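Local coordinates for protein thiol-disulfide oxidoreductase (Bacteroides thetaiotaomicron, PDB 3FW2) that may act as an oxidoreductase of the TlpA-like family, this chain being its C-terminal thioredoxin-fold domain, at residues F13-L16 and E22-T25; L37-A42 and L93-V98; I48-S53 and K116-I121; S55-I60 and I70-I75; Q82-A87 and C99-L104. All blocks are in the same frame, centred on the assembly; numbering follows the deposited sequence.

Interactions 2 and 4 are buried near the centre and work on the same mixed sheet: interaction 2 links strands 35-41 and 96-98 across the strand between them, while interaction 4 sets helix 48-64 on that middle strand, 70-76. Interaction 3 uses the start of the same helix, but in a partly exposed spot where a proline loop meets it. Interaction 1 lies apart, a small hairpin whose F14, L16 and I24 reach the core while K23 faces solvent. Interaction 5, buried but peripheral, joins the loop after edge strand 96-98 to the first turns of helix 81-90. Chemistry follows place: backbone bonds in 1, bridging waters and an amide in 2, proline carbons against oxygens in 3, apolar contacts in 4, ring and sulfur contacts in 5.

Interaction 1. Residues F13-L16 and E22-T25; sequences FFSL and EKIT
L16 and I24 pair as an antiparallel hydrogen-bonded couple: L16 N donates to I24 O at 3.1 Å, nearly straight at 163°, and I24 N to L16 O at 2.8 Å. Beside them the K23 side chain runs alongside S15. Its CB lies 3.4 Å from S15 OG, and CG is still near that hydroxyl. A bend at chi2 (-64°) then lays CD near the backbone carbon of L16. At the tip, K23 NZ donates to water 1 at 3.0 Å, and that water donates in turn to S15 O at 2.7 Å. The lysine is thus tied across the hairpin to S15 through one water. T25 places its methyl CG2 3.5 Å from F14 O and 4.1 Å from F13 CE1. On the inner side F14, L16 and I24 reach the main sheet: F14 packs on L73, and both L16 and I24 on V98. Such a short two-stranded hairpin ahead of the first core strand is found in TlpA-like thioredoxin domains.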
# COMPACT_ATOMS: atom_id res chain seq x y z
N PHE A 13 5.98 2.93 -19.38
CA PHE A 13 6.48 1.60 -19.67
C PHE A 13 6.52 0.74 -18.42
O PHE A 13 6.80 1.25 -17.32
CB PHE A 13 7.87 1.69 -20.23
CG PHE A 13 8.46 0.38 -20.58
CD1 PHE A 13 8.00 -0.35 -21.65
CD2 PHE A 13 9.53 -0.09 -19.86
CE1 PHE A 13 8.60 -1.59 -21.99
CE2 PHE A 13 10.13 -1.30 -20.20
CZ PHE A 13 9.67 -2.04 -21.22
N PHE A 14 6.20 -0.53 -18.59
CA PHE A 14 6.55 -1.50 -17.60
C PHE A 14 6.97 -2.80 -18.26
O PHE A 14 6.58 -3.07 -19.38
CB PHE A 14 5.39 -1.77 -16.63
CG PHE A 14 4.20 -2.34 -17.29
CD1 PHE A 14 3.18 -1.53 -17.70
CD2 PHE A 14 4.09 -3.75 -17.48
CE1 PHE A 14 2.06 -2.05 -18.36
CE2 PHE A 14 3.00 -4.27 -18.13
CZ PHE A 14 1.97 -3.43 -18.56
N SER A 15 7.76 -3.57 -17.53
CA SER A 15 8.20 -4.87 -17.91
C SER A 15 8.43 -5.64 -16.65
O SER A 15 9.36 -5.37 -15.91
CB SER A 15 9.50 -4.80 -18.73
OG SER A 15 10.04 -6.08 -19.02
N LEU A 16 7.57 -6.63 -16.41
CA LEU A 16 7.43 -7.28 -15.13
C LEU A 16 7.32 -8.78 -15.27
O LEU A 16 6.61 -9.26 -16.18
CB LEU A 16 6.15 -6.72 -14.45
CG LEU A 16 6.21 -5.24 -14.05
CD1 LEU A 16 4.81 -4.66 -13.70
CD2 LEU A 16 7.20 -4.98 -12.93
N GLU A 22 9.02 -14.86 -16.84
CA GLU A 22 9.04 -14.25 -18.18
C GLU A 22 8.60 -12.79 -18.04
O GLU A 22 7.60 -12.50 -17.39
CB GLU A 22 8.08 -14.93 -19.15
CG GLU A 22 8.02 -16.46 -19.27
CD GLU A 22 6.68 -16.86 -19.94
OE1 GLU A 22 6.54 -16.58 -21.15
OE2 GLU A 22 5.75 -17.37 -19.28
N LYS A 23 9.34 -11.87 -18.66
CA LYS A 23 8.96 -10.45 -18.60
C LYS A 23 7.76 -10.15 -19.50
O LYS A 23 7.76 -10.47 -20.68
CB LYS A 23 10.13 -9.51 -18.96
CG LYS A 23 11.32 -9.65 -18.03
CD LYS A 23 11.04 -9.28 -16.60
CE LYS A 23 12.31 -9.31 -15.75
NZ LYS A 23 13.01 -7.97 -15.72
N ILE A 24 6.75 -9.50 -18.94
CA ILE A 24 5.54 -9.20 -19.66
C ILE A 24 5.43 -7.68 -19.77
O ILE A 24 5.66 -6.97 -18.77
CB ILE A 24 4.29 -9.69 -18.86
CG1 ILE A 24 4.35 -11.18 -18.61
CG2 ILE A 24 2.98 -9.27 -19.51
CD1 ILE A 24 4.42 -12.04 -19.93
N THR A 25 5.00 -7.21 -20.93
CA THR A 25 4.77 -5.81 -21.20
C THR A 25 3.37 -5.71 -21.84
O THR A 25 2.77 -6.73 -22.17
CB THR A 25 5.78 -5.16 -22.20
OG1 THR A 25 5.48 -5.63 -23.52
CG2 THR A 25 7.27 -5.48 -21.84
O HOH W 1 11.05 -6.38 -14.11

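Interaction 2. Residues L37-A42 and L93-V98; sequences LINFWA and LDWEQV
Apolar contact comes first: the methyl CD1 of L93 sits over one face of the W41 indole, 3.8 Å from the centroid of its six-membered ring and 19° off the normal, a CH-pi contact between side chains arriving from opposite directions. Polar contacts centre on OE1 of Q97. The bend at chi2 (-66°) swings the Q97 amide back toward strand 35-41, where its plane stands steeply to the W41 ring. W41 NE1 reaches OE1 only weakly, at 3.4 Å, and donates better to water 3 at 3.0 Å, which itself lies 2.7 Å from Q97 OE1. Water 2 completes a second bridge, giving protons to N39 OD1 at 3.0 Å and to Q97 OE1 at 2.9 Å. The other end of the Q97 amide, NE2, lies over one face of the W95 indole and donates to W95 O from well above its carbonyl plane (62° out of it), which helps fix the rotation of the group. The N39 and Q97 CA atoms are 9.5 Å apart because strand 70-76 runs between them, and the side chains meet above its G74. Buried side chains joining alternate strands on one face of a parallel region in this way belong to the central sheet of the thioredoxin fold.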
# COMPACT_ATOMS: atom_id res chain seq x y z
N LEU A 37 -6.88 -4.14 -19.50
CA LEU A 37 -7.31 -3.82 -18.16
C LEU A 37 -6.27 -4.35 -17.19
O LEU A 37 -6.06 -5.55 -17.10
CB LEU A 37 -8.65 -4.48 -17.86
CG LEU A 37 -9.20 -4.21 -16.45
CD1 LEU A 37 -9.53 -2.73 -16.17
CD2 LEU A 37 -10.45 -5.05 -16.22
N ILE A 38 -5.66 -3.42 -16.46
CA ILE A 38 -4.56 -3.71 -15.52
C ILE A 38 -5.07 -3.49 -14.13
O ILE A 38 -5.60 -2.39 -13.85
CB ILE A 38 -3.36 -2.82 -15.73
CG1 ILE A 38 -2.76 -2.99 -17.14
CG2 ILE A 38 -2.29 -3.13 -14.70
CD1 ILE A 38 -1.54 -2.05 -17.38
N ASN A 39 -5.06 -4.54 -13.30
CA ASN A 39 -5.47 -4.42 -11.90
C ASN A 39 -4.28 -4.55 -10.95
O ASN A 39 -3.38 -5.41 -11.14
CB ASN A 39 -6.60 -5.38 -11.54
CG ASN A 39 -6.12 -6.83 -11.37
OD1 ASN A 39 -5.96 -7.34 -10.22
ND2 ASN A 39 -5.92 -7.48 -12.45
N PHE A 40 -4.27 -3.71 -9.94
CA PHE A 40 -3.20 -3.69 -8.96
C PHE A 40 -3.74 -4.17 -7.59
O PHE A 40 -4.85 -3.81 -7.18
CB PHE A 40 -2.70 -2.27 -8.74
CG PHE A 40 -2.00 -1.66 -9.95
CD1 PHE A 40 -0.65 -1.77 -10.11
CD2 PHE A 40 -2.72 -1.03 -10.93
CE1 PHE A 40 0.00 -1.21 -11.21
CE2 PHE A 40 -2.06 -0.48 -12.04
CZ PHE A 40 -0.71 -0.58 -12.15
N TRP A 41 -2.94 -4.99 -6.91
CA TRP A 41 -3.39 -5.64 -5.69
C TRP A 41 -2.16 -6.12 -4.92
O TRP A 41 -1.02 -5.98 -5.39
CB TRP A 41 -4.26 -6.86 -6.04
CG TRP A 41 -3.53 -7.97 -6.73
CD1 TRP A 41 -3.04 -7.97 -8.01
CD2 TRP A 41 -3.12 -9.22 -6.16
NE1 TRP A 41 -2.39 -9.14 -8.28
CE2 TRP A 41 -2.41 -9.93 -7.17
CE3 TRP A 41 -3.32 -9.82 -4.92
CZ2 TRP A 41 -1.91 -11.21 -6.96
CZ3 TRP A 41 -2.81 -11.08 -4.71
CH2 TRP A 41 -2.10 -11.76 -5.71
N ALA A 42 -2.38 -6.70 -3.76
CA ALA A 42 -1.34 -7.44 -3.06
C ALA A 42 -1.93 -8.45 -2.11
O ALA A 42 -3.00 -8.23 -1.50
CB ALA A 42 -0.41 -6.51 -2.26
N LEU A 93 -7.02 -16.27 -9.43
CA LEU A 93 -6.62 -15.09 -10.24
C LEU A 93 -6.00 -15.63 -11.53
O LEU A 93 -4.76 -15.68 -11.68
CB LEU A 93 -5.64 -14.25 -9.42
CG LEU A 93 -6.14 -13.80 -8.04
CD1 LEU A 93 -5.08 -12.99 -7.29
CD2 LEU A 93 -7.47 -13.00 -8.09
N ASP A 94 -6.85 -16.04 -12.46
CA ASP A 94 -6.46 -16.89 -13.55
C ASP A 94 -5.97 -16.18 -14.83
O ASP A 94 -5.42 -16.81 -15.72
CB ASP A 94 -7.62 -17.82 -13.96
CG ASP A 94 -7.94 -18.88 -12.93
OD1 ASP A 94 -7.07 -19.18 -12.09
OD2 ASP A 94 -9.11 -19.37 -13.00
N TRP A 95 -6.18 -14.87 -14.90
CA TRP A 95 -5.56 -14.02 -15.91
C TRP A 95 -4.11 -13.82 -15.58
O TRP A 95 -3.64 -14.19 -14.50
CB TRP A 95 -6.29 -12.69 -16.02
CG TRP A 95 -6.50 -11.90 -14.74
CD1 TRP A 95 -5.83 -10.74 -14.40
CD2 TRP A 95 -7.50 -12.08 -13.72
NE1 TRP A 95 -6.27 -10.30 -13.20
CE2 TRP A 95 -7.30 -11.09 -12.77
CE3 TRP A 95 -8.53 -13.03 -13.49
CZ2 TRP A 95 -8.07 -10.98 -11.61
CZ3 TRP A 95 -9.27 -12.94 -12.34
CH2 TRP A 95 -9.05 -11.90 -11.42
N GLU A 96 -3.37 -13.29 -16.54
CA GLU A 96 -1.90 -13.20 -16.35
C GLU A 96 -1.59 -12.37 -15.11
O GLU A 96 -2.25 -11.37 -14.83
CB GLU A 96 -1.24 -12.58 -17.57
CG GLU A 96 0.30 -12.50 -17.51
CD GLU A 96 1.00 -13.84 -17.35
OE1 GLU A 96 0.90 -14.49 -16.27
OE2 GLU A 96 1.67 -14.24 -18.31
N GLN A 97 -0.57 -12.79 -14.38
CA GLN A 97 -0.18 -12.20 -13.12
C GLN A 97 1.33 -11.93 -13.12
O GLN A 97 2.16 -12.79 -13.47
CB GLN A 97 -0.48 -13.12 -11.97
CG GLN A 97 -1.91 -13.51 -11.84
CD GLN A 97 -2.84 -12.32 -11.51
OE1 GLN A 97 -2.45 -11.43 -10.75
NE2 GLN A 97 -4.04 -12.31 -12.09
N VAL A 98 1.70 -10.72 -12.74
CA VAL A 98 3.12 -10.34 -12.62
C VAL A 98 3.41 -9.66 -11.29
O VAL A 98 2.49 -9.13 -10.62
CB VAL A 98 3.54 -9.41 -13.79
CG1 VAL A 98 3.38 -10.10 -15.20
CG2 VAL A 98 2.82 -8.07 -13.72
O HOH W 2 -5.01 -10.21 -9.96
O HOH W 3 -0.17 -10.37 -9.81

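Interaction 3. Residues I48-S53 and K116-I121; sequences ISQKQS and KIPANI. With ACT (acetate ion), chain F.
The first turns of helix 48-64 come against P118, whose peptide bond to I117 is cis, with the CA atoms of Q50 and P118 5.6 Å apart. Three helix residues touch the proline ring. Q50, its chain bent at chi2 (63°), slides past it in the opposite direction and brings OE1 to 3.2 Å from P118 CB; the other amide atom, NE2, bonds to N54 one turn on. S53 sets OG 3.4 Å from P118 CG and donates from that hydroxyl to an acetate oxygen, ACT O, at 2.8 Å; the acetate probably comes from the crystallisation liquor. S49 adds its CB, 4.0 Å from P118 CD. At the dimer interface, I117 packs on W44 of the second subunit, while I48 N bonds to D46 of that subunit. A cis-proline before a strand, facing the start of this helix, is the hallmark loop of thioredoxin folds, where it usually adjoins a CxxC pair. No cysteine stands at the helix start in this chain, and a dithiol mechanism at this spot is not evident; what meets the cis-proline here is van der Waals contact from the Q50 amide oxygen, the S53 hydroxyl and the S49 CB.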
# COMPACT_ATOMS: atom_id res chain seq x y z
N ILE A 48 -11.81 -6.32 2.28
CA ILE A 48 -13.14 -6.40 1.66
C ILE A 48 -13.14 -5.77 0.27
O ILE A 48 -13.74 -6.32 -0.65
CB ILE A 48 -14.27 -5.74 2.59
CG1 ILE A 48 -14.48 -6.55 3.86
CG2 ILE A 48 -15.52 -5.63 1.78
CD1 ILE A 48 -14.97 -5.67 5.08
N SER A 49 -12.47 -4.61 0.09
CA SER A 49 -12.45 -3.97 -1.23
C SER A 49 -11.72 -4.84 -2.22
O SER A 49 -12.14 -4.97 -3.36
CB SER A 49 -11.75 -2.60 -1.18
OG SER A 49 -12.52 -1.71 -0.40
N GLN A 50 -10.63 -5.43 -1.80
CA GLN A 50 -9.91 -6.33 -2.73
C GLN A 50 -10.76 -7.55 -3.11
O GLN A 50 -10.79 -7.97 -4.28
CB GLN A 50 -8.56 -6.81 -2.20
CG GLN A 50 -7.76 -7.63 -3.32
CD GLN A 50 -7.44 -6.77 -4.48
OE1 GLN A 50 -6.80 -5.72 -4.29
NE2 GLN A 50 -7.92 -7.14 -5.76
N LYS A 51 -11.46 -8.13 -2.14
CA LYS A 51 -12.35 -9.21 -2.44
C LYS A 51 -13.45 -8.79 -3.44
O LYS A 51 -13.81 -9.54 -4.36
CB LYS A 51 -12.90 -9.81 -1.17
CG LYS A 51 -11.88 -10.59 -0.31
CD LYS A 51 -12.54 -11.16 0.92
CE LYS A 51 -11.59 -12.05 1.73
NZ LYS A 51 -10.56 -11.16 2.31
N GLN A 52 -13.99 -7.60 -3.27
CA GLN A 52 -15.01 -7.10 -4.19
C GLN A 52 -14.42 -6.94 -5.60
O GLN A 52 -15.03 -7.32 -6.60
CB GLN A 52 -15.48 -5.72 -3.72
CG GLN A 52 -16.57 -5.12 -4.60
CD GLN A 52 -17.80 -5.94 -4.74
OE1 GLN A 52 -18.27 -6.55 -3.79
NE2 GLN A 52 -18.38 -5.95 -5.96
N SER A 53 -13.25 -6.30 -5.70
CA SER A 53 -12.60 -6.17 -6.99
C SER A 53 -12.39 -7.53 -7.66
O SER A 53 -12.66 -7.70 -8.82
CB SER A 53 -11.25 -5.48 -6.83
OG SER A 53 -11.44 -4.14 -6.48
N LYS A 116 -3.59 3.87 -3.59
CA LYS A 116 -4.23 2.86 -2.78
C LYS A 116 -4.41 1.60 -3.59
O LYS A 116 -4.43 1.65 -4.84
CB LYS A 116 -5.55 3.38 -2.17
CG LYS A 116 -6.73 3.43 -3.09
CD LYS A 116 -8.14 3.82 -2.36
CE LYS A 116 -8.36 3.08 -1.05
NZ LYS A 116 -9.83 2.68 -0.65
N ILE A 117 -4.58 0.46 -2.91
CA ILE A 117 -5.00 -0.77 -3.60
C ILE A 117 -6.25 -1.31 -2.95
O ILE A 117 -6.46 -1.09 -1.76
CB ILE A 117 -3.90 -1.85 -3.68
CG1 ILE A 117 -3.22 -1.98 -2.30
CG2 ILE A 117 -2.91 -1.50 -4.80
CD1 ILE A 117 -2.29 -3.25 -2.12
N PRO A 118 -7.12 -1.96 -3.74
CA PRO A 118 -7.00 -2.20 -5.16
C PRO A 118 -7.07 -0.96 -6.00
O PRO A 118 -7.66 0.09 -5.60
CB PRO A 118 -8.22 -3.07 -5.47
CG PRO A 118 -9.16 -2.76 -4.39
CD PRO A 118 -8.33 -2.58 -3.18
N ALA A 119 -6.52 -1.05 -7.21
CA ALA A 119 -6.65 0.01 -8.21
C ALA A 119 -6.72 -0.67 -9.55
O ALA A 119 -6.33 -1.82 -9.68
CB ALA A 119 -5.37 0.96 -8.17
N ASN A 120 -7.19 0.05 -10.58
CA ASN A 120 -7.06 -0.44 -11.94
C ASN A 120 -6.90 0.70 -12.96
O ASN A 120 -7.03 1.90 -12.65
CB ASN A 120 -8.19 -1.40 -12.31
CG ASN A 120 -9.52 -0.75 -12.38
OD1 ASN A 120 -9.64 0.31 -12.98
ND2 ASN A 120 -10.56 -1.40 -11.81
N ILE A 121 -6.53 0.32 -14.17
CA ILE A 121 -6.33 1.27 -15.24
C ILE A 121 -6.62 0.55 -16.53
O ILE A 121 -6.30 -0.63 -16.67
CB ILE A 121 -4.92 1.92 -15.21
CG1 ILE A 121 -4.83 3.06 -16.24
CG2 ILE A 121 -3.83 0.91 -15.54
CD1 ILE A 121 -3.64 4.01 -16.05
C ACT F . -12.43 -3.28 -9.68
O ACT F . -12.66 -2.79 -8.57
OXT ACT F . -13.43 -3.56 -10.38
CH3 ACT F . -11.02 -3.54 -10.14

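Interaction 4. Residues S55-I60 and I70-I75; sequences SELREI and IGMLGI
I60, which packs on M72, donates its backbone N to E56 O at 3.1 Å, a turn of helix 48-64 that holds its side chain over the sheet. This is the helix-on-strand contact of the beta-alpha-beta unit formed by strand 35-41, helix 48-64 and strand 70-76, part of the thioredoxin core. Almost all the work on the strand side is done by one residue, M72, present as selenomethionine. Its chain extends from the strand as far as the selenium and then turns at chi3 (60°), crossing both helix residues at a slant. I60 reaches it with its branch CG2, which lies 3.8 Å from M72 SE. L57 takes the terminal methyl: its CD2 is 4.0 Å from M72 CE. W95 touches both L57 and M72, and L139 of helix 136-149 packs on I60. The methyl CE also rests against the helix backbone, 3.6 Å from L57 O.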
# COMPACT_ATOMS: atom_id res chain seq x y z
N SER A 55 -14.03 -10.26 -7.16
CA SER A 55 -15.32 -10.82 -7.63
C SER A 55 -15.66 -10.24 -9.00
O SER A 55 -16.11 -10.94 -9.92
CB SER A 55 -16.47 -10.51 -6.63
OG SER A 55 -16.20 -11.13 -5.36
N GLU A 56 -15.49 -8.93 -9.14
CA GLU A 56 -15.81 -8.27 -10.40
C GLU A 56 -14.90 -8.68 -11.56
O GLU A 56 -15.37 -8.90 -12.69
CB GLU A 56 -15.76 -6.74 -10.21
CG GLU A 56 -16.87 -6.25 -9.28
CD GLU A 56 -16.91 -4.74 -9.15
OE1 GLU A 56 -16.57 -4.08 -10.13
OE2 GLU A 56 -17.26 -4.19 -8.09
N LEU A 57 -13.62 -8.80 -11.27
CA LEU A 57 -12.61 -9.15 -12.26
C LEU A 57 -12.78 -10.60 -12.67
O LEU A 57 -12.65 -10.93 -13.85
CB LEU A 57 -11.21 -8.89 -11.68
CG LEU A 57 -10.80 -7.44 -11.48
CD1 LEU A 57 -9.55 -7.31 -10.65
CD2 LEU A 57 -10.67 -6.72 -12.85
N ARG A 58 -13.13 -11.50 -11.73
CA ARG A 58 -13.37 -12.91 -12.12
C ARG A 58 -14.53 -13.00 -13.11
O ARG A 58 -14.50 -13.84 -14.00
CB ARG A 58 -13.70 -13.79 -10.91
CG ARG A 58 -12.53 -14.13 -10.04
CD ARG A 58 -12.88 -15.17 -8.96
NE ARG A 58 -11.98 -15.00 -7.82
CZ ARG A 58 -12.23 -14.31 -6.71
NH1 ARG A 58 -13.43 -13.75 -6.47
NH2 ARG A 58 -11.27 -14.21 -5.78
N GLU A 59 -15.55 -12.13 -12.94
CA GLU A 59 -16.68 -12.12 -13.87
C GLU A 59 -16.31 -11.63 -15.24
O GLU A 59 -16.75 -12.18 -16.25
CB GLU A 59 -17.86 -11.31 -13.36
CG GLU A 59 -18.59 -12.02 -12.29
CD GLU A 59 -19.62 -13.00 -12.85
OE1 GLU A 59 -19.28 -14.18 -13.13
OE2 GLU A 59 -20.79 -12.57 -13.01
N ILE A 60 -15.49 -10.57 -15.31
CA ILE A 60 -14.98 -10.08 -16.58
C ILE A 60 -14.14 -11.14 -17.30
O ILE A 60 -14.31 -11.36 -18.48
CB ILE A 60 -14.23 -8.73 -16.36
CG1 ILE A 60 -15.28 -7.68 -15.93
CG2 ILE A 60 -13.45 -8.32 -17.61
CD1 ILE A 60 -14.80 -6.54 -15.05
N ILE A 70 -9.83 -7.36 -25.89
CA ILE A 70 -9.57 -7.01 -24.49
C ILE A 70 -8.73 -8.10 -23.84
O ILE A 70 -9.00 -9.30 -24.00
CB ILE A 70 -10.88 -6.71 -23.68
CG1 ILE A 70 -10.55 -6.28 -22.24
CG2 ILE A 70 -11.74 -7.91 -23.55
CD1 ILE A 70 -9.89 -4.89 -22.15
N GLY A 71 -7.69 -7.64 -23.13
CA GLY A 71 -6.85 -8.48 -22.30
C GLY A 71 -6.82 -7.98 -20.85
O GLY A 71 -7.19 -6.84 -20.59
N MSE A 72 -6.36 -8.85 -19.94
CA MSE A 72 -6.28 -8.52 -18.51
C MSE A 72 -4.92 -8.87 -17.93
O MSE A 72 -4.33 -9.95 -18.21
CB MSE A 72 -7.37 -9.27 -17.74
CG MSE A 72 -8.72 -8.81 -18.09
SE MSE A 72 -10.08 -9.99 -17.19
CE MSE A 72 -9.62 -9.71 -15.30
N LEU A 73 -4.40 -7.99 -17.07
CA LEU A 73 -3.12 -8.23 -16.42
C LEU A 73 -3.24 -7.81 -14.95
O LEU A 73 -3.59 -6.68 -14.68
CB LEU A 73 -2.01 -7.36 -17.03
CG LEU A 73 -0.61 -7.49 -16.42
CD1 LEU A 73 -0.10 -8.93 -16.51
CD2 LEU A 73 0.34 -6.48 -17.11
N GLY A 74 -2.84 -8.68 -14.04
CA GLY A 74 -2.77 -8.36 -12.62
C GLY A 74 -1.33 -8.05 -12.27
O GLY A 74 -0.42 -8.84 -12.56
N ILE A 75 -1.14 -6.92 -11.61
CA ILE A 75 0.15 -6.50 -11.10
C ILE A 75 0.10 -6.46 -9.58
O ILE A 75 -0.69 -5.71 -8.99
CB ILE A 75 0.53 -5.13 -11.62
CG1 ILE A 75 0.65 -5.17 -13.16
CG2 ILE A 75 1.83 -4.68 -10.97
CD1 ILE A 75 1.10 -3.90 -13.83

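Interaction 5. Residues Q82-A87 and C99-L104; sequences QQWKDA and CDFGGL
The W84 indole carries C99 over one face and takes the edge of F101 on the same side. C99 CB stands above the six-membered ring, 3.6 Å from its centroid and 19° off the normal, close enough to be a CH-pi contact. C99 SG, swung beside its own carbonyl carbon (chi1 -175°), hangs over the five-membered ring at 4.4 Å from the centroid, a sulfur-aromatic contact. F101 meets W84 in an offset edge-to-face pair, with centroids 5.5 Å apart and planes at 75°; its CE1 lies 3.8 Å from W84 CE3. C99 O lies over one face of the F101 ring, off its centre. W41 also meets the indole of W84, linking this corner to the central sheet. The loop after strand 96-98 is shaped by its own polar bonds: F101 N donates to C99 SG at 3.5 Å, and G102 N to D100 OD1 at 3.0 Å, an Asx turn whose aspartate also bonds to S106. These bonds help to position F101 against the first turns of helix 81-90. C99 is the only cysteine in the chain, so it has no partner there for a disulfide. Its sulfur lies over an indole and accepts a backbone N-H, which is consistent with a reduced thiol partly shielded by the aromatic face.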
# COMPACT_ATOMS: atom_id res chain seq x y z
N GLN A 82 6.16 -16.48 -2.48
CA GLN A 82 5.30 -17.60 -2.12
C GLN A 82 3.93 -17.13 -1.68
O GLN A 82 2.93 -17.72 -2.08
CB GLN A 82 5.88 -18.52 -1.04
CG GLN A 82 5.11 -19.86 -1.00
CD GLN A 82 5.20 -20.61 -2.34
OE1 GLN A 82 6.29 -20.85 -2.82
NE2 GLN A 82 4.05 -20.91 -2.98
N GLN A 83 3.87 -16.02 -0.95
CA GLN A 83 2.58 -15.45 -0.56
C GLN A 83 1.79 -15.01 -1.79
O GLN A 83 0.54 -15.20 -1.85
CB GLN A 83 2.73 -14.34 0.44
CG GLN A 83 3.17 -14.87 1.76
CD GLN A 83 3.69 -13.82 2.66
OE1 GLN A 83 3.21 -12.69 2.65
NE2 GLN A 83 4.70 -14.17 3.47
N TRP A 84 2.49 -14.44 -2.77
CA TRP A 84 1.90 -14.01 -4.03
C TRP A 84 1.33 -15.20 -4.79
O TRP A 84 0.15 -15.22 -5.18
CB TRP A 84 2.96 -13.28 -4.88
CG TRP A 84 2.55 -12.89 -6.24
CD1 TRP A 84 1.49 -12.14 -6.61
CD2 TRP A 84 3.21 -13.28 -7.42
NE1 TRP A 84 1.47 -12.00 -7.98
CE2 TRP A 84 2.52 -12.70 -8.50
CE3 TRP A 84 4.34 -14.07 -7.67
CZ2 TRP A 84 2.91 -12.85 -9.81
CZ3 TRP A 84 4.74 -14.22 -9.00
CH2 TRP A 84 4.04 -13.61 -10.05
N LYS A 85 2.14 -16.24 -4.99
CA LYS A 85 1.65 -17.42 -5.68
C LYS A 85 0.52 -18.12 -4.94
O LYS A 85 -0.41 -18.66 -5.57
CB LYS A 85 2.80 -18.43 -5.89
CG LYS A 85 3.84 -17.94 -6.90
CD LYS A 85 4.97 -18.99 -7.08
CE LYS A 85 5.89 -18.57 -8.24
NZ LYS A 85 6.84 -19.67 -8.63
N ASP A 86 0.61 -18.16 -3.63
CA ASP A 86 -0.45 -18.83 -2.85
C ASP A 86 -1.80 -18.12 -3.08
O ASP A 86 -2.83 -18.79 -3.18
CB ASP A 86 -0.14 -18.81 -1.36
CG ASP A 86 0.99 -19.77 -0.98
OD1 ASP A 86 1.42 -20.66 -1.77
OD2 ASP A 86 1.44 -19.65 0.17
N ALA A 87 -1.77 -16.78 -3.07
CA ALA A 87 -2.99 -15.97 -3.31
C ALA A 87 -3.54 -16.19 -4.70
O ALA A 87 -4.79 -16.32 -4.90
CB ALA A 87 -2.70 -14.46 -3.02
N CYS A 99 4.70 -9.72 -10.88
CA CYS A 99 5.17 -9.15 -9.64
C CYS A 99 6.69 -9.14 -9.64
O CYS A 99 7.29 -10.16 -9.92
CB CYS A 99 4.65 -9.98 -8.46
SG CYS A 99 5.06 -9.25 -6.86
N ASP A 100 7.31 -8.02 -9.30
CA ASP A 100 8.78 -7.94 -9.25
C ASP A 100 9.26 -7.89 -7.81
O ASP A 100 10.45 -7.76 -7.54
CB ASP A 100 9.32 -6.79 -10.09
CG ASP A 100 9.06 -5.44 -9.51
OD1 ASP A 100 8.45 -5.30 -8.43
OD2 ASP A 100 9.50 -4.45 -10.19
N PHE A 101 8.35 -8.07 -6.86
CA PHE A 101 8.65 -8.09 -5.42
C PHE A 101 9.25 -6.85 -4.83
O PHE A 101 9.71 -6.87 -3.68
CB PHE A 101 9.46 -9.38 -5.06
CG PHE A 101 8.93 -10.54 -5.78
CD1 PHE A 101 7.66 -11.03 -5.45
CD2 PHE A 101 9.59 -11.07 -6.87
CE1 PHE A 101 7.11 -12.02 -6.18
CE2 PHE A 101 9.02 -12.11 -7.59
CZ PHE A 101 7.79 -12.56 -7.25
N GLY A 102 9.14 -5.74 -5.52
CA GLY A 102 9.59 -4.46 -4.94
C GLY A 102 8.59 -3.87 -3.95
O GLY A 102 8.90 -2.94 -3.22
N GLY A 103 7.36 -4.39 -3.96
CA GLY A 103 6.33 -3.85 -3.07
C GLY A 103 5.90 -2.45 -3.37
O GLY A 103 5.81 -2.03 -4.54
N LEU A 104 5.63 -1.64 -2.32
CA LEU A 104 5.37 -0.23 -2.56
C LEU A 104 6.55 0.51 -3.16
O LEU A 104 6.40 1.59 -3.65
CB LEU A 104 4.96 0.48 -1.26
CG LEU A 104 3.70 -0.17 -0.72
CD1 LEU A 104 3.35 0.36 0.76
CD2 LEU A 104 2.49 -0.14 -1.64